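Local coordinates for protein Cys-Gly metallodipeptidase DUG1 (Saccharomyces cerevisiae, PDB 4G1P) that hydrolyses the dipeptide Cys-Gly with two zinc ions at its active site and serves as the catalytic component of the glutathione-degrading complex, at residues L176-D179 and E180-K184; G260-I264 and D265-E269. All coordinates share one frame; numbering follows the deposited sequence.

Contact 1: L176-D179 and E180-K184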
# COMPACT_ATOMS: atom_id res chain seq x y z
N LEU A 176 19.63 -3.73 -13.91
CA LEU A 176 20.58 -2.63 -13.75
C LEU A 176 22.01 -3.00 -14.12
O LEU A 176 22.53 -4.01 -13.65
CB LEU A 176 20.56 -2.10 -12.30
CG LEU A 176 19.21 -1.56 -11.82
CD1 LEU A 176 19.28 -0.91 -10.42
CD2 LEU A 176 18.65 -0.60 -12.82
N LYS A 177 22.62 -2.17 -14.96
CA LYS A 177 24.05 -2.22 -15.27
C LYS A 177 24.46 -3.39 -16.18
O LYS A 177 25.60 -3.45 -16.63
CB LYS A 177 24.88 -2.21 -13.98
CG LYS A 177 24.56 -1.07 -13.04
CD LYS A 177 25.38 0.16 -13.36
CE LYS A 177 26.83 -0.03 -12.94
NZ LYS A 177 27.72 1.04 -13.49
N LEU A 178 23.54 -4.31 -16.43
CA LEU A 178 23.83 -5.49 -17.26
C LEU A 178 24.15 -5.07 -18.69
O LEU A 178 25.08 -5.60 -19.32
CB LEU A 178 22.64 -6.45 -17.25
CG LEU A 178 22.76 -7.70 -18.13
CD1 LEU A 178 23.96 -8.56 -17.74
CD2 LEU A 178 21.48 -8.50 -18.06
N ASP A 179 23.34 -4.13 -19.18
CA ASP A 179 23.53 -3.43 -20.45
C ASP A 179 25.00 -3.13 -20.71
O ASP A 179 25.58 -3.57 -21.71
CB ASP A 179 22.74 -2.12 -20.40
CG ASP A 179 22.55 -1.51 -21.76
OD1 ASP A 179 22.57 -2.27 -22.76
OD2 ASP A 179 22.38 -0.27 -21.85
N GLU A 180 25.61 -2.37 -19.80
CA GLU A 180 27.01 -2.00 -19.92
C GLU A 180 27.92 -3.22 -19.97
O GLU A 180 28.90 -3.25 -20.72
CB GLU A 180 27.43 -1.10 -18.77
CG GLU A 180 26.61 0.16 -18.66
CD GLU A 180 26.76 0.81 -17.30
OE1 GLU A 180 27.91 1.00 -16.84
OE2 GLU A 180 25.72 1.14 -16.68
N LEU A 181 27.59 -4.22 -19.16
CA LEU A 181 28.42 -5.42 -19.08
C LEU A 181 28.54 -6.12 -20.43
O LEU A 181 29.63 -6.51 -20.84
CB LEU A 181 27.90 -6.39 -18.04
CG LEU A 181 28.78 -7.63 -17.93
CD1 LEU A 181 30.22 -7.21 -17.66
CD2 LEU A 181 28.28 -8.58 -16.85
N ILE A 182 27.41 -6.28 -21.10
CA ILE A 182 27.38 -6.98 -22.37
C ILE A 182 28.20 -6.22 -23.41
O ILE A 182 29.05 -6.80 -24.08
CB ILE A 182 25.94 -7.17 -22.83
CG1 ILE A 182 25.27 -8.21 -21.95
CG2 ILE A 182 25.89 -7.60 -24.28
CD1 ILE A 182 23.85 -7.87 -21.63
N LYS A 183 27.97 -4.92 -23.51
CA LYS A 183 28.71 -4.07 -24.43
C LYS A 183 30.19 -4.08 -24.12
O LYS A 183 31.02 -4.14 -25.03
CB LYS A 183 28.20 -2.64 -24.39
CG LYS A 183 26.85 -2.44 -24.99
CD LYS A 183 26.30 -1.07 -24.63
CE LYS A 183 24.92 -0.85 -25.21
NZ LYS A 183 24.23 0.29 -24.54
N LYS A 184 30.53 -4.02 -22.83
CA LYS A 184 31.92 -4.00 -22.39
C LYS A 184 32.60 -5.31 -22.71
O LYS A 184 33.81 -5.37 -22.91
CB LYS A 184 32.01 -3.77 -20.88
CG LYS A 184 33.41 -3.99 -20.28
CD LYS A 184 33.42 -3.91 -18.76
CE LYS A 184 34.83 -3.85 -18.20
NZ LYS A 184 34.87 -2.92 -17.03
O HOH W 1 21.45 -0.85 -24.94
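Lys177 and Glu180 meet across the first turn of helix 178-185 as an i to i+3 pair, with Lys177 as the N-cap. The lysine chain folds back at chi2 (-88°) and chi3 (-73°), and this bend carries its amine to the glutamate. The bridge is weak, with NZ 3.4 Å from Glu180 OE1. Lys177 CD lies against the other carboxylate oxygen, 3.5 Å from Glu180 OE2. The two chains pass at a slant. With an alanine here in place of Lys177, the carboxylate of Glu180 would probably lose this charged mate and be freer to swing at the helix start.

Within the helix, Asp179 and Lys183 form an i to i+4 pair. Lys183 runs extended beside the backbone, its CG 3.7 Å from Asp179 O. Its NZ makes a weak salt bridge of 3.3 Å to Asp179 OD2. Water 1 joins the same two side chains, donating to Asp179 OD1 and accepting from Lys183 NZ. Thr428 of helix 426-433 also hydrogen-bonds Asp179 OD1.

The apolar side is built by Leu178 and Ile182. Ile182 CD1 packs on Leu178 CG at 3.7 Å. Helix 426-433 covers Ile182, and Val83 of strand 83-88 covers Leu178 and Leu181. Ile182 N donates to Leu178 O at 3.0 Å and Lys183 N to Asp179 O at 3.3 Å, the backbone bonds of the helix.

The helix is therefore amphipathic. Its leucines and isoleucine are buried against the catalytic domain. Two weak ion pairs, one reaching back to the N-cap residue and one within the helix, lie on its more polar side.

Contact 2: G260-I264 and D265-E269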
# COMPACT_ATOMS: atom_id res chain seq x y z
N GLY A 260 -8.82 0.33 -22.63
CA GLY A 260 -7.42 0.11 -22.90
C GLY A 260 -6.79 1.20 -23.74
O GLY A 260 -5.60 1.13 -24.07
N LYS A 261 -7.58 2.20 -24.11
CA LYS A 261 -7.05 3.26 -24.95
C LYS A 261 -6.14 4.21 -24.17
O LYS A 261 -6.58 4.88 -23.24
CB LYS A 261 -8.16 4.05 -25.65
CG LYS A 261 -7.64 4.91 -26.81
CD LYS A 261 -8.40 6.22 -26.99
CE LYS A 261 -9.59 6.07 -27.93
NZ LYS A 261 -10.20 7.40 -28.24
N ILE A 262 -4.87 4.24 -24.53
CA ILE A 262 -3.95 5.18 -23.91
C ILE A 262 -4.32 6.59 -24.35
O ILE A 262 -4.63 6.82 -25.52
CB ILE A 262 -2.51 4.84 -24.27
CG1 ILE A 262 -2.22 3.39 -23.88
CG2 ILE A 262 -1.53 5.79 -23.60
CD1 ILE A 262 -0.79 2.96 -24.12
N LEU A 263 -4.32 7.54 -23.42
CA LEU A 263 -4.84 8.87 -23.68
C LEU A 263 -3.75 9.90 -23.76
O LEU A 263 -4.02 11.09 -23.78
CB LEU A 263 -5.84 9.27 -22.60
CG LEU A 263 -6.97 8.26 -22.50
CD1 LEU A 263 -7.93 8.63 -21.41
CD2 LEU A 263 -7.69 8.15 -23.82
N ILE A 264 -2.52 9.45 -23.83
CA ILE A 264 -1.41 10.38 -23.89
C ILE A 264 -1.16 10.78 -25.33
O ILE A 264 -0.95 9.93 -26.18
CB ILE A 264 -0.17 9.76 -23.28
CG1 ILE A 264 -0.37 9.59 -21.77
CG2 ILE A 264 1.05 10.60 -23.59
CD1 ILE A 264 0.72 8.80 -21.10
N ASP A 265 -1.19 12.08 -25.61
CA ASP A 265 -0.93 12.56 -26.97
C ASP A 265 0.46 12.17 -27.45
O ASP A 265 1.44 12.25 -26.71
CB ASP A 265 -1.05 14.09 -27.06
CG ASP A 265 -2.49 14.56 -27.16
OD1 ASP A 265 -3.35 13.73 -27.55
OD2 ASP A 265 -2.76 15.75 -26.85
N GLY A 266 0.54 11.75 -28.71
CA GLY A 266 1.83 11.56 -29.34
C GLY A 266 2.23 10.12 -29.52
O GLY A 266 3.11 9.85 -30.33
N ILE A 267 1.59 9.21 -28.80
CA ILE A 267 2.05 7.82 -28.81
C ILE A 267 1.66 7.07 -30.08
O ILE A 267 2.50 6.42 -30.72
CB ILE A 267 1.57 7.05 -27.58
CG1 ILE A 267 2.02 7.76 -26.31
CG2 ILE A 267 2.14 5.63 -27.59
CD1 ILE A 267 1.82 6.93 -25.07
N ASP A 268 0.38 7.18 -30.43
CA ASP A 268 -0.21 6.55 -31.60
C ASP A 268 0.59 6.84 -32.87
O ASP A 268 0.74 5.98 -33.74
CB ASP A 268 -1.63 7.06 -31.79
CG ASP A 268 -2.49 6.10 -32.55
OD1 ASP A 268 -2.34 6.02 -33.79
OD2 ASP A 268 -3.32 5.42 -31.91
N GLU A 269 1.09 8.07 -32.96
CA GLU A 269 1.88 8.50 -34.11
C GLU A 269 3.15 7.66 -34.25
O GLU A 269 3.62 7.41 -35.36
CB GLU A 269 2.23 10.00 -33.99
CG GLU A 269 1.02 10.98 -34.07
CD GLU A 269 0.10 10.95 -32.83
OE1 GLU A 269 0.45 10.28 -31.84
OE2 GLU A 269 -0.97 11.58 -32.85
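Ile264 and Ile267 meet across a type II beta turn that runs from Ile264 to Ile267. The turn leads out of the loop after helix 244-252 and into the short, weakly bonded helix 267-270. It is a local apolar contact, and no hydrogen bond joins residues 260-264 to 265-269.

Asp265 takes the second position of the turn. Its CB points away from the preceding residues overall, and its carboxylate is on an exposed side chain. The backbone here lies close to Ile264: CG2 of Ile264 is 3.6 Å from Asp265 O.

Gly266 takes the third position, with a positive phi of 106°. A side chain at these backbone angles would press against the carbonyl oxygen of Asp265, so glycine fits the turn.

Ile267 ends the turn and carries the contact. Its CB points back toward residues 260-264. CG1 lies anti to the carbonyl carbon (chi1 -56°) and leads to CD1, which reaches two isoleucines. Ile267 CG1 is 3.7 Å from Ile264 O, so this methylene packs on the carbonyl of the first turn residue. The Ile262 and Ile267 side chains cross at about a right angle.

The three isoleucines belong to a larger apolar cluster. Helix 355-371 covers Ile264 through Leu361, Val362 and His365, and meets Ile267 through Leu358. Leu319 of strand 318-325 touches both Ile262 and Ile264. The contact thus packs the loop and Ile267 on this helix and strand, away from the metal and ligand sites.

The end methyl CD1 of Ile267 sits 3.8 Å from Ile262 CG2 and 3.9 Å from Ile264 CB.

From the N terminus, contact 1 comes first, at the start of helix 178-185. Contact 2 follows, where the loop after helix 244-252 turns into helix 267-270. They are in series: neither nests in nor crosses the other. Each closes only a few residues of continuous chain, a helical turn in contact 1 and a beta turn in contact 2. Their centres are 31 Å apart and their nearest atoms about 22 Å, so they do not touch. Contact 1 ties its helix to strand 83-88 of the six-stranded sheet and to helix 426-433. Contact 2 joins its loop to strand 318-325 of the other sheet and to helix 355-371.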